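Local atomic coordinates of putative iron binding protein (Bordetella pertussis Tohama I, PDB entry 1Y9U), a protein that binds ferric iron through tyrosine side chains and, as a periplasmic solute-binding protein, probably serves iron uptake. Residues Ser9-Arg14 with Arg48-Lys53; Val62-Leu67 with Gly97-Leu102; Gln82-Val87 with Tyr260-Pro265; Asp124-Lys129 with Glu161-Gly166; Ala266-Ala271 with Ala281-Asp286. One frame throughout, in Å; residues are numbered along the deposited sequence.

Interaction 1. Residues Ser9-Arg14 with Arg48-Lys53; sequences SLYTTR and RAEGDK
Y11 reaches from strand 7-12 to E50 on the last turn of helix 43-50, and a single hydrogen bond joins the two side chains. From CB, which points toward the helix, chi1 of -78° sets the ring beside the backbone N and anti to the carbonyl carbon. Outward from CG the ring is flanked by neighbours beyond the two segments: L43, R46 and V47 of the helix, and P55 and A56 of the loop that follows. At the far end CE2 and CZ each lie 3.4 Å from E50 OE1, which sits at the ring edge, near its plane. The tip completes the path: Y11 OH donates to E50 OE1 at 2.7 Å, on the syn lone pair of the carboxylate oxygen. The carboxylate plane stands 89° from the ring. E50 comes from the opposite direction, and its OE1 also takes a hydrogen bond from S54 while OE2 pairs with R46 in a salt bridge, which should restrict the rotation of the carboxylate. Strand 7-12 runs parallel to strands 33-38 and 58-62, and the contact ties it to a covering helix in the alpha/beta layering characteristic of periplasmic binding proteins.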
# COMPACT_ATOMS: atom_id res chain seq x y z
N SER A 9 9.78 0.12 -22.10
CA SER A 9 9.47 1.40 -21.47
C SER A 9 8.55 1.22 -20.25
O SER A 9 7.45 0.73 -20.37
CB SER A 9 8.85 2.37 -22.47
OG SER A 9 9.79 2.69 -23.49
N LEU A 10 9.05 1.64 -19.10
CA LEU A 10 8.29 1.59 -17.85
C LEU A 10 7.75 2.96 -17.52
O LEU A 10 8.52 3.86 -17.24
CB LEU A 10 9.20 1.12 -16.72
CG LEU A 10 8.57 1.12 -15.31
CD1 LEU A 10 7.43 0.12 -15.20
CD2 LEU A 10 9.65 0.84 -14.27
N TYR A 11 6.43 3.11 -17.57
CA TYR A 11 5.78 4.33 -17.10
C TYR A 11 5.41 4.10 -15.64
O TYR A 11 4.65 3.19 -15.35
CB TYR A 11 4.50 4.62 -17.89
CG TYR A 11 4.67 5.23 -19.27
CD1 TYR A 11 5.73 4.90 -20.11
CD2 TYR A 11 3.73 6.13 -19.75
CE1 TYR A 11 5.85 5.45 -21.37
CE2 TYR A 11 3.84 6.68 -21.01
CZ TYR A 11 4.90 6.34 -21.80
OH TYR A 11 5.00 6.89 -23.06
N THR A 12 5.91 4.96 -14.75
CA THR A 12 5.78 4.75 -13.31
C THR A 12 5.43 6.02 -12.57
O THR A 12 6.02 7.06 -12.82
CB THR A 12 7.07 4.16 -12.73
OG1 THR A 12 6.97 4.11 -11.30
CG2 THR A 12 8.31 5.02 -13.08
N THR A 13 4.50 5.91 -11.63
CA THR A 13 4.18 7.02 -10.73
C THR A 13 5.01 6.93 -9.45
O THR A 13 4.90 7.80 -8.58
CB THR A 13 2.69 7.05 -10.39
OG1 THR A 13 2.36 5.94 -9.53
CG2 THR A 13 1.78 6.90 -11.63
N ARG A 14 5.78 5.86 -9.31
CA ARG A 14 6.75 5.72 -8.21
C ARG A 14 8.07 6.35 -8.59
O ARG A 14 8.56 6.11 -9.71
CB ARG A 14 6.98 4.23 -7.89
CG ARG A 14 5.72 3.45 -7.62
CD ARG A 14 5.94 2.34 -6.59
NE ARG A 14 5.97 2.93 -5.24
CZ ARG A 14 5.95 2.21 -4.12
NH1 ARG A 14 5.96 0.89 -4.15
NH2 ARG A 14 5.94 2.83 -2.96
N ARG A 48 -3.70 7.14 -22.36
CA ARG A 48 -4.85 7.26 -23.27
C ARG A 48 -4.59 8.29 -24.37
O ARG A 48 -4.92 8.06 -25.53
CB ARG A 48 -6.11 7.66 -22.49
CG ARG A 48 -7.02 6.50 -22.09
CD ARG A 48 -8.51 6.85 -22.10
NE ARG A 48 -8.86 7.77 -21.02
CZ ARG A 48 -9.69 7.50 -20.01
NH1 ARG A 48 -10.31 6.33 -19.91
NH2 ARG A 48 -9.91 8.43 -19.09
N ALA A 49 -3.98 9.42 -24.00
CA ALA A 49 -3.73 10.52 -24.93
C ALA A 49 -2.66 10.17 -25.96
O ALA A 49 -2.67 10.69 -27.07
CB ALA A 49 -3.32 11.77 -24.17
N GLU A 50 -1.74 9.29 -25.58
CA GLU A 50 -0.68 8.85 -26.48
C GLU A 50 -1.23 7.82 -27.48
O GLU A 50 -0.62 7.56 -28.50
CB GLU A 50 0.50 8.29 -25.68
CG GLU A 50 1.29 9.38 -24.96
CD GLU A 50 2.46 8.86 -24.14
OE1 GLU A 50 2.62 7.63 -24.03
OE2 GLU A 50 3.24 9.70 -23.62
N GLY A 51 -2.39 7.23 -27.16
CA GLY A 51 -3.13 6.39 -28.10
C GLY A 51 -2.47 5.07 -28.47
O GLY A 51 -1.72 4.49 -27.69
N ASP A 52 -2.76 4.62 -29.69
CA ASP A 52 -2.36 3.29 -30.17
C ASP A 52 -0.84 3.12 -30.29
O ASP A 52 -0.34 1.99 -30.19
CB ASP A 52 -3.00 2.99 -31.53
CG ASP A 52 -4.39 2.40 -31.41
OD1 ASP A 52 -4.85 1.77 -32.40
OD2 ASP A 52 -5.11 2.50 -30.39
N LYS A 53 -0.12 4.22 -30.53
CA LYS A 53 1.33 4.17 -30.65
C LYS A 53 2.08 4.61 -29.38
O LYS A 53 3.28 4.87 -29.43
CB LYS A 53 1.80 5.01 -31.85
CG LYS A 53 1.34 4.50 -33.21
CD LYS A 53 1.62 3.03 -33.36
CE LYS A 53 1.59 2.58 -34.79
NZ LYS A 53 1.54 1.10 -34.85

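Interaction 2. Residues Val62-Leu67 with Gly97-Leu102; sequences VDIGNL and GSWYAL
Two torsions bring the CD1 methyl of I64 over the indole of W99. In I64, chi1 of -177° carries CG1 anti to the backbone N, and the next torsion turns CD1 toward the indole, although the CB itself does not point that way. In W99, chi1 of 56° places CG between the backbone N and the carbonyl carbon, and W99 CB points toward the first turn of helix 64-72. The methyl then sits over one face of the six-membered ring, 3.5 Å from its centroid and only 16° off the normal, a CH-pi contact. I64 CD1 is displaced toward the rim and lies closest to W99 CH2, at 3.4 Å. The side chains of L67, one helical turn further on, and W99 cross at about a right angle, and L67 CD1 meets the indole obliquely, 4.1 Å from W99 CE3.

At the start of the helix, D63 is the N-cap residue, and its OD1 accepts from G65 N at 2.8 Å through the anti lone pair, while OD2 forms a salt bridge with R309. Around the indole, I239 of strand 237-245 and I68 and V71 of the same helix continue the apolar surroundings. All three touching residues are buried, and the side chain of I64 lies about 10 Å from that of Y143, an iron ligand seen in a structure of this protein; no iron is bound in this model. The contact is thus wholly apolar: dispersion and the CH-pi attraction hold the first turn of helix 64-72 against the residues leading into strand 100-112.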
# COMPACT_ATOMS: atom_id res chain seq x y z
N VAL A 62 0.73 3.02 -7.46
CA VAL A 62 0.39 2.66 -6.09
C VAL A 62 -1.11 2.85 -5.91
O VAL A 62 -1.69 3.75 -6.52
CB VAL A 62 1.19 3.55 -5.12
CG1 VAL A 62 0.89 3.23 -3.67
CG2 VAL A 62 2.69 3.42 -5.40
N ASP A 63 -1.70 1.99 -5.08
CA ASP A 63 -3.12 1.93 -4.72
C ASP A 63 -3.91 1.08 -5.70
O ASP A 63 -3.90 1.33 -6.89
CB ASP A 63 -3.74 3.32 -4.59
CG ASP A 63 -5.01 3.30 -3.80
OD1 ASP A 63 -5.99 2.68 -4.23
OD2 ASP A 63 -5.12 3.87 -2.72
N ILE A 64 -4.60 0.06 -5.18
CA ILE A 64 -5.45 -0.80 -6.00
C ILE A 64 -6.45 -0.01 -6.82
O ILE A 64 -6.71 -0.35 -7.97
CB ILE A 64 -6.14 -1.89 -5.15
CG1 ILE A 64 -6.97 -2.86 -6.00
CG2 ILE A 64 -7.06 -1.27 -4.08
CD1 ILE A 64 -6.17 -3.62 -7.08
N GLY A 65 -7.02 1.06 -6.26
CA GLY A 65 -7.94 1.90 -7.01
C GLY A 65 -7.34 2.48 -8.27
O GLY A 65 -7.98 2.50 -9.33
N ASN A 66 -6.09 2.95 -8.18
CA ASN A 66 -5.40 3.49 -9.35
C ASN A 66 -5.15 2.41 -10.40
O ASN A 66 -5.24 2.67 -11.60
CB ASN A 66 -4.08 4.15 -8.95
CG ASN A 66 -4.28 5.48 -8.25
OD1 ASN A 66 -3.51 5.84 -7.36
ND2 ASN A 66 -5.30 6.22 -8.65
N LEU A 67 -4.81 1.21 -9.95
CA LEU A 67 -4.59 0.10 -10.87
C LEU A 67 -5.85 -0.31 -11.60
O LEU A 67 -5.85 -0.50 -12.81
CB LEU A 67 -4.05 -1.10 -10.10
CG LEU A 67 -2.56 -1.15 -9.91
CD1 LEU A 67 -2.28 -2.34 -8.99
CD2 LEU A 67 -1.79 -1.28 -11.22
N GLY A 97 -4.58 -12.07 -15.78
CA GLY A 97 -3.35 -11.32 -15.81
C GLY A 97 -3.55 -9.87 -16.17
O GLY A 97 -2.71 -9.28 -16.82
N SER A 98 -4.63 -9.26 -15.67
CA SER A 98 -4.91 -7.86 -15.95
C SER A 98 -4.08 -6.83 -15.12
O SER A 98 -3.78 -5.74 -15.60
CB SER A 98 -6.41 -7.60 -15.76
OG SER A 98 -6.85 -8.02 -14.47
N TRP A 99 -3.75 -7.16 -13.88
CA TRP A 99 -2.88 -6.35 -13.01
C TRP A 99 -2.32 -7.27 -11.95
O TRP A 99 -2.88 -8.32 -11.67
CB TRP A 99 -3.63 -5.18 -12.34
CG TRP A 99 -4.82 -5.59 -11.56
CD1 TRP A 99 -6.11 -5.65 -12.00
CD2 TRP A 99 -4.85 -6.01 -10.20
NE1 TRP A 99 -6.93 -6.12 -11.01
CE2 TRP A 99 -6.19 -6.33 -9.88
CE3 TRP A 99 -3.88 -6.16 -9.20
CZ2 TRP A 99 -6.57 -6.79 -8.62
CZ3 TRP A 99 -4.26 -6.63 -7.96
CH2 TRP A 99 -5.59 -6.95 -7.68
N TYR A 100 -1.20 -6.87 -11.36
CA TYR A 100 -0.51 -7.68 -10.38
C TYR A 100 0.07 -6.81 -9.26
O TYR A 100 0.72 -5.82 -9.55
CB TYR A 100 0.65 -8.39 -11.05
CG TYR A 100 0.26 -9.48 -12.00
CD1 TYR A 100 0.07 -9.22 -13.34
CD2 TYR A 100 0.11 -10.78 -11.54
CE1 TYR A 100 -0.30 -10.26 -14.22
CE2 TYR A 100 -0.24 -11.81 -12.39
CZ TYR A 100 -0.44 -11.55 -13.70
OH TYR A 100 -0.75 -12.60 -14.52
N ALA A 101 -0.14 -7.20 -8.00
CA ALA A 101 0.57 -6.56 -6.88
C ALA A 101 2.05 -6.89 -6.94
O ALA A 101 2.45 -7.99 -7.30
CB ALA A 101 0.00 -7.01 -5.54
N LEU A 102 2.86 -5.89 -6.57
CA LEU A 102 4.31 -6.01 -6.42
C LEU A 102 4.80 -5.81 -5.00
O LEU A 102 5.86 -6.34 -4.66
CB LEU A 102 5.01 -5.02 -7.35
CG LEU A 102 4.76 -5.20 -8.85
CD1 LEU A 102 5.49 -4.10 -9.61
CD2 LEU A 102 5.22 -6.56 -9.36

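Interaction 3. Residues Gln82-Val87 with Tyr260-Pro265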
# COMPACT_ATOMS: atom_id res chain seq x y z
N GLN A 82 2.60 -18.11 -15.97
CA GLN A 82 2.74 -18.99 -14.84
C GLN A 82 3.69 -18.39 -13.79
O GLN A 82 3.53 -18.62 -12.60
CB GLN A 82 3.21 -20.38 -15.29
CG GLN A 82 3.47 -21.32 -14.13
CD GLN A 82 4.90 -21.23 -13.58
OE1 GLN A 82 5.81 -20.74 -14.27
NE2 GLN A 82 5.10 -21.73 -12.36
N THR A 83 4.68 -17.62 -14.23
CA THR A 83 5.63 -17.02 -13.30
C THR A 83 4.91 -16.06 -12.38
O THR A 83 5.01 -16.15 -11.17
CB THR A 83 6.74 -16.30 -14.07
OG1 THR A 83 7.51 -17.26 -14.81
CG2 THR A 83 7.71 -15.61 -13.13
N LEU A 84 4.14 -15.16 -12.97
CA LEU A 84 3.41 -14.18 -12.18
C LEU A 84 2.30 -14.84 -11.35
O LEU A 84 2.13 -14.52 -10.19
CB LEU A 84 2.87 -13.06 -13.07
CG LEU A 84 3.92 -12.05 -13.57
CD1 LEU A 84 3.47 -11.39 -14.86
CD2 LEU A 84 4.26 -11.03 -12.52
N ASP A 85 1.54 -15.76 -11.93
CA ASP A 85 0.41 -16.34 -11.21
C ASP A 85 0.86 -17.19 -10.03
O ASP A 85 0.18 -17.28 -9.02
CB ASP A 85 -0.46 -17.19 -12.13
CG ASP A 85 -1.28 -16.36 -13.10
OD1 ASP A 85 -1.28 -15.11 -12.98
OD2 ASP A 85 -1.98 -16.89 -14.00
N SER A 86 2.01 -17.83 -10.15
CA SER A 86 2.49 -18.67 -9.08
C SER A 86 3.18 -17.91 -7.97
O SER A 86 3.37 -18.45 -6.91
CB SER A 86 3.43 -19.75 -9.61
OG SER A 86 4.63 -19.22 -10.14
N VAL A 87 3.60 -16.67 -8.25
CA VAL A 87 4.23 -15.82 -7.24
C VAL A 87 3.21 -14.96 -6.51
O VAL A 87 3.24 -14.86 -5.30
CB VAL A 87 5.29 -14.88 -7.87
CG1 VAL A 87 5.77 -13.86 -6.83
CG2 VAL A 87 6.45 -15.70 -8.40
N TYR A 260 10.31 -10.26 -14.02
CA TYR A 260 11.51 -9.93 -13.26
C TYR A 260 11.14 -9.22 -11.94
O TYR A 260 11.72 -9.47 -10.90
CB TYR A 260 12.45 -9.03 -14.08
CG TYR A 260 13.52 -8.38 -13.26
CD1 TYR A 260 14.60 -9.10 -12.80
CD2 TYR A 260 13.43 -7.05 -12.90
CE1 TYR A 260 15.58 -8.52 -12.04
CE2 TYR A 260 14.40 -6.45 -12.14
CZ TYR A 260 15.48 -7.18 -11.70
OH TYR A 260 16.47 -6.59 -10.94
N LEU A 261 10.14 -8.35 -12.01
CA LEU A 261 9.75 -7.56 -10.85
C LEU A 261 9.19 -8.39 -9.69
O LEU A 261 9.21 -7.93 -8.55
CB LEU A 261 8.76 -6.44 -11.23
CG LEU A 261 9.35 -5.29 -12.06
CD1 LEU A 261 8.27 -4.40 -12.61
CD2 LEU A 261 10.35 -4.48 -11.28
N VAL A 262 8.73 -9.61 -9.97
CA VAL A 262 8.32 -10.56 -8.92
C VAL A 262 9.34 -11.65 -8.61
O VAL A 262 9.09 -12.52 -7.78
CB VAL A 262 6.93 -11.19 -9.20
CG1 VAL A 262 5.91 -10.06 -9.36
CG2 VAL A 262 6.97 -12.14 -10.37
N SER A 263 10.52 -11.58 -9.24
CA SER A 263 11.62 -12.49 -8.94
C SER A 263 12.17 -12.19 -7.55
O SER A 263 11.98 -11.09 -7.01
CB SER A 263 12.73 -12.35 -9.99
OG SER A 263 13.51 -11.17 -9.82
N GLU A 264 12.82 -13.17 -6.92
CA GLU A 264 13.33 -12.96 -5.58
C GLU A 264 14.34 -11.80 -5.52
O GLU A 264 14.20 -10.92 -4.67
CB GLU A 264 13.90 -14.23 -4.94
CG GLU A 264 14.42 -13.93 -3.54
CD GLU A 264 14.74 -15.13 -2.67
OE1 GLU A 264 15.45 -14.91 -1.65
OE2 GLU A 264 14.27 -16.26 -2.96
N PRO A 265 15.36 -11.74 -6.37
CA PRO A 265 16.31 -10.63 -6.30
C PRO A 265 15.63 -9.25 -6.45
O PRO A 265 15.96 -8.31 -5.70
CB PRO A 265 17.29 -10.92 -7.44
CG PRO A 265 17.21 -12.37 -7.62
CD PRO A 265 15.76 -12.71 -7.41
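V262 packs against L84 and V87 on one side of helix 82-87. It lies at the junction between helices 251-261 and 264-273, so the contact joins that junction to a neighbouring helix of the solute-binding fold. L84 CD2 meets both valine methyls almost equally, at 3.6 Å from V262 CG2 and 3.7 Å from V262 CG1. The two side chains cross at about a right angle, and the end of L84 comes nearer than its CB direction alone would suggest. V87 approaches obliquely and presents CG1, which its chi1 of 171° sets anti to the backbone N; V87 CG1 lies 3.8 Å from V262 CB and 3.7 Å from V262 O. T83 CG2 makes a marginal touch, 4.5 Å from V262 CG2.

In the next shell, L102 of strand 100-112 packs against V262, and Y100 of that strand packs against L84. L258 and E259 of helix 251-261 also border L84. V262 O accepts a hydrogen bond from R280, which gives the carbonyl beside this apolar cluster a polar partner. On helix 82-87, S86 OG turns back to donate to Q82 O, an oxygen that S86 N also reaches.

The junction that presents V262 is itself braced by S263, the N-cap residue of helix 264-273. Y260 O takes two bonds from that residue, one from its backbone N and one from its hydroxyl: S263 OG donates to Y260 O at 2.7 Å, in the carbonyl plane and on a lone pair.

Interaction 4. Residues Asp124-Lys129 with Glu161-Gly166; sequences DLADPK and EKWLRG
The indole of W163 is met obliquely by L125 CD2 and A126 CB. In this solute-binding fold, W163 of helix 157-170 packs on the 3-10 segment that includes 124-126, in the loop between strands 100-112 and 134-135. A126 CB approaches the five-membered ring, 3.8 Å from W163 CD1, while L125 CD2 lies 4.0 Å from W163 CZ2 on the benzo part. With chi1 at -176°, W163 CG is anti to its backbone N, which swings the indole's end toward the 3-10 segment. Its NE1 hydrogen-bonds to Y122 O, two residues before D124, giving the buried N-H a polar partner and fixing the ring's rotation. L125 also touches I193 and L195 of strand 193-197, and L195 touches W163.

The second flat group is the guanidinium of R165, which has E161 OE1 at its edge and in its plane. One turn apart on the helix, the pair forms a side-on salt bridge in which NE and NH2 both grip that single oxygen. E161 OE2 has a second cation in K318. The backbones come closest where G166, lacking a side chain, faces the 3-10 segment: A126 CA lies 4.0 Å from G166 C.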
# COMPACT_ATOMS: atom_id res chain seq x y z
N ASP A 124 -11.57 -2.80 17.54
CA ASP A 124 -11.22 -2.37 18.89
C ASP A 124 -10.95 -0.88 18.99
O ASP A 124 -11.00 -0.32 20.08
CB ASP A 124 -10.00 -3.14 19.43
CG ASP A 124 -10.22 -4.64 19.48
OD1 ASP A 124 -11.39 -5.11 19.52
OD2 ASP A 124 -9.24 -5.42 19.49
N LEU A 125 -10.62 -0.22 17.88
CA LEU A 125 -10.28 1.19 17.92
C LEU A 125 -11.47 2.07 18.35
O LEU A 125 -11.29 3.19 18.81
CB LEU A 125 -9.74 1.63 16.56
CG LEU A 125 -8.96 2.95 16.54
CD1 LEU A 125 -7.69 2.88 17.37
CD2 LEU A 125 -8.65 3.31 15.10
N ALA A 126 -12.68 1.55 18.17
CA ALA A 126 -13.92 2.24 18.57
C ALA A 126 -14.30 1.98 20.04
O ALA A 126 -15.28 2.53 20.52
CB ALA A 126 -15.06 1.81 17.67
N ASP A 127 -13.56 1.14 20.76
CA ASP A 127 -13.91 0.87 22.15
C ASP A 127 -13.87 2.17 22.93
O ASP A 127 -12.88 2.91 22.85
CB ASP A 127 -12.92 -0.12 22.77
CG ASP A 127 -13.32 -0.62 24.14
OD1 ASP A 127 -13.39 -1.85 24.33
OD2 ASP A 127 -13.54 0.11 25.10
N PRO A 128 -14.92 2.45 23.70
CA PRO A 128 -14.99 3.66 24.52
C PRO A 128 -13.76 3.93 25.42
O PRO A 128 -13.47 5.08 25.74
CB PRO A 128 -16.26 3.39 25.35
CG PRO A 128 -17.09 2.59 24.49
CD PRO A 128 -16.16 1.65 23.80
N LYS A 129 -13.02 2.89 25.77
CA LYS A 129 -11.89 3.08 26.67
C LYS A 129 -10.74 3.82 26.01
O LYS A 129 -9.87 4.33 26.70
CB LYS A 129 -11.38 1.77 27.21
CG LYS A 129 -10.54 0.99 26.25
CD LYS A 129 -10.23 -0.34 26.85
CE LYS A 129 -9.69 -1.31 25.84
NZ LYS A 129 -9.41 -2.60 26.53
N GLU A 161 -20.19 2.19 9.85
CA GLU A 161 -20.58 3.51 10.30
C GLU A 161 -20.43 3.66 11.82
O GLU A 161 -19.93 4.68 12.31
CB GLU A 161 -22.03 3.80 9.90
CG GLU A 161 -22.50 5.16 10.34
CD GLU A 161 -23.90 5.48 9.96
OE1 GLU A 161 -24.46 6.39 10.62
OE2 GLU A 161 -24.44 4.84 9.01
N LYS A 162 -20.83 2.64 12.55
CA LYS A 162 -20.72 2.66 14.00
C LYS A 162 -19.25 2.72 14.42
O LYS A 162 -18.91 3.45 15.33
CB LYS A 162 -21.41 1.43 14.61
CG LYS A 162 -21.13 1.18 16.08
CD LYS A 162 -22.13 0.18 16.68
CE LYS A 162 -22.27 0.44 18.15
NZ LYS A 162 -23.36 1.42 18.49
N TRP A 163 -18.40 1.96 13.73
CA TRP A 163 -16.96 2.04 13.97
C TRP A 163 -16.43 3.44 13.73
O TRP A 163 -15.72 3.98 14.57
CB TRP A 163 -16.24 1.04 13.07
CG TRP A 163 -14.76 0.96 13.30
CD1 TRP A 163 -14.15 0.31 14.31
CD2 TRP A 163 -13.73 1.58 12.53
NE1 TRP A 163 -12.79 0.46 14.22
CE2 TRP A 163 -12.50 1.22 13.12
CE3 TRP A 163 -13.72 2.37 11.38
CZ2 TRP A 163 -11.27 1.63 12.61
CZ3 TRP A 163 -12.49 2.80 10.87
CH2 TRP A 163 -11.29 2.41 11.49
N LEU A 164 -16.77 4.03 12.60
CA LEU A 164 -16.33 5.39 12.29
C LEU A 164 -16.74 6.39 13.35
O LEU A 164 -15.94 7.24 13.76
CB LEU A 164 -16.83 5.84 10.92
CG LEU A 164 -16.09 5.21 9.73
CD1 LEU A 164 -16.89 5.44 8.46
CD2 LEU A 164 -14.66 5.77 9.63
N ARG A 165 -17.99 6.32 13.80
CA ARG A 165 -18.47 7.25 14.83
C ARG A 165 -17.73 7.04 16.16
O ARG A 165 -17.38 8.00 16.83
CB ARG A 165 -19.97 7.09 15.04
CG ARG A 165 -20.82 7.61 13.93
CD ARG A 165 -22.32 7.56 14.29
NE ARG A 165 -23.13 7.76 13.11
CZ ARG A 165 -23.34 8.93 12.54
NH1 ARG A 165 -22.85 10.05 13.06
NH2 ARG A 165 -24.06 9.01 11.43
N GLY A 166 -17.43 5.79 16.52
CA GLY A 166 -16.74 5.49 17.75
C GLY A 166 -15.28 5.94 17.70
O GLY A 166 -14.74 6.44 18.67

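Interaction 5. Residues Ala266-Ala271 with Ala281-Asp286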
# COMPACT_ATOMS: atom_id res chain seq x y z
N ALA A 266 14.70 -9.11 -7.38
CA ALA A 266 14.07 -7.82 -7.60
C ALA A 266 13.18 -7.47 -6.42
O ALA A 266 13.17 -6.36 -5.97
CB ALA A 266 13.25 -7.82 -8.87
N GLN A 267 12.42 -8.44 -5.94
CA GLN A 267 11.50 -8.20 -4.82
C GLN A 267 12.23 -7.78 -3.59
O GLN A 267 11.71 -6.95 -2.83
CB GLN A 267 10.70 -9.47 -4.53
CG GLN A 267 9.55 -9.70 -5.51
CD GLN A 267 8.33 -8.91 -5.09
OE1 GLN A 267 7.81 -9.14 -4.02
NE2 GLN A 267 7.90 -7.95 -5.91
N THR A 268 13.41 -8.38 -3.34
CA THR A 268 14.21 -8.02 -2.18
C THR A 268 14.53 -6.53 -2.21
O THR A 268 14.28 -5.82 -1.22
CB THR A 268 15.50 -8.88 -2.15
OG1 THR A 268 15.17 -10.28 -2.18
CG2 THR A 268 16.26 -8.66 -0.86
N LEU A 269 15.01 -6.06 -3.34
CA LEU A 269 15.36 -4.63 -3.52
C LEU A 269 14.11 -3.74 -3.56
O LEU A 269 14.11 -2.65 -3.00
CB LEU A 269 16.18 -4.43 -4.80
CG LEU A 269 17.54 -5.13 -4.86
CD1 LEU A 269 18.14 -5.03 -6.28
CD2 LEU A 269 18.49 -4.56 -3.82
N TYR A 270 13.07 -4.21 -4.25
CA TYR A 270 11.84 -3.46 -4.51
C TYR A 270 11.16 -3.08 -3.20
O TYR A 270 10.75 -1.92 -3.01
CB TYR A 270 10.88 -4.28 -5.41
CG TYR A 270 9.64 -3.52 -5.84
CD1 TYR A 270 9.58 -2.89 -7.08
CD2 TYR A 270 8.52 -3.46 -5.03
CE1 TYR A 270 8.47 -2.18 -7.47
CE2 TYR A 270 7.40 -2.74 -5.41
CZ TYR A 270 7.38 -2.11 -6.63
OH TYR A 270 6.27 -1.39 -7.04
N ALA A 271 11.03 -4.05 -2.30
CA ALA A 271 10.33 -3.83 -1.04
C ALA A 271 11.19 -3.04 -0.10
O ALA A 271 10.69 -2.12 0.56
CB ALA A 271 9.91 -5.15 -0.41
N ALA A 281 6.61 -14.75 -1.55
CA ALA A 281 6.99 -15.47 -0.34
C ALA A 281 8.51 -15.74 -0.29
O ALA A 281 9.14 -15.95 -1.32
CB ALA A 281 6.25 -16.81 -0.27
N GLY A 282 9.08 -15.77 0.91
CA GLY A 282 10.45 -16.16 1.10
C GLY A 282 11.48 -15.14 0.71
O GLY A 282 12.63 -15.49 0.44
N VAL A 283 11.10 -13.88 0.69
CA VAL A 283 12.01 -12.78 0.44
C VAL A 283 12.52 -12.16 1.74
O VAL A 283 11.74 -11.91 2.66
CB VAL A 283 11.30 -11.71 -0.41
CG1 VAL A 283 12.13 -10.46 -0.54
CG2 VAL A 283 10.98 -12.29 -1.78
N LYS A 284 13.82 -11.96 1.80
CA LYS A 284 14.45 -11.36 2.98
C LYS A 284 13.87 -9.97 3.21
O LYS A 284 13.85 -9.13 2.30
CB LYS A 284 15.97 -11.26 2.80
CG LYS A 284 16.70 -10.61 3.96
CD LYS A 284 16.90 -11.53 5.12
CE LYS A 284 17.94 -10.97 6.12
NZ LYS A 284 18.55 -12.01 7.00
N LEU A 285 13.42 -9.75 4.44
CA LEU A 285 12.84 -8.48 4.82
C LEU A 285 13.89 -7.56 5.44
O LEU A 285 14.85 -8.02 6.06
CB LEU A 285 11.77 -8.71 5.89
CG LEU A 285 10.62 -9.67 5.53
CD1 LEU A 285 9.73 -9.90 6.75
CD2 LEU A 285 9.79 -9.17 4.37
N ASP A 286 13.66 -6.26 5.29
CA ASP A 286 14.37 -5.29 6.13
C ASP A 286 14.24 -5.69 7.60
O ASP A 286 13.17 -6.11 8.04
CB ASP A 286 13.80 -3.90 5.93
CG ASP A 286 14.41 -2.93 6.88
OD1 ASP A 286 15.59 -2.57 6.67
OD2 ASP A 286 13.79 -2.53 7.88
O HOH W 1 15.62 -12.42 -0.53
O HOH W 2 12.72 -6.85 1.16
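V283, T268 and Q267 bury the most surface here, with the valine set against successive residues of helix 264-273. Its two methyls divide the work. CG1, anti to the backbone N at a chi1 of 172°, lies 3.5 Å from T268 OG1 and 3.6 Å from T268 CA, and CG2 lies 3.9 Å from Q267 CB. The side chains of T268 and V283 cross obliquely.

T268 also carries the polar part. Its OG1 bonds to E264 O one turn back in the helix and accepts from a water at 2.7 Å, and the same water accepts from K284 N. A second water donates both to T268 O and to K284 O, at 2.8 Å from the latter, so two solvent bridges connect the backbone of K284 to this one residue. The CG2 of T268 makes a looser contact with K284 O.

Q267 offers only its CB to V283. The chain bends at chi2, and its amide serves partners beyond the segments: NE2 donates to L261 O and L102 O, while OE1 accepts from R280 N. Part valine packing and part water bridging, the contact belongs to the solute-binding fold, in which the loop from strand 277-278 to helix 287-291 lies along helix 264-273.

How the interactions relate
Interaction 2 is the buried contact of the set; the other four are only partly buried. Interactions 3 and 5 share helix 264-273, and Q267 joins both to interaction 2. Interaction 2 is tied to interaction 3 as well, through a probable hydrogen bond between Y100 OH and D85 OD1. Interaction 1 touches interaction 2 where R14 packs on V62, and both reach the same sheet. Interaction 4 stands apart, across the centre of the chain from interactions 1, 3 and 5. The chemistry differs accordingly: direct apolar packing in interactions 2, 3 and 4, a phenol-carboxylate bond in 1, and apolar packing joined by water bridges in 5.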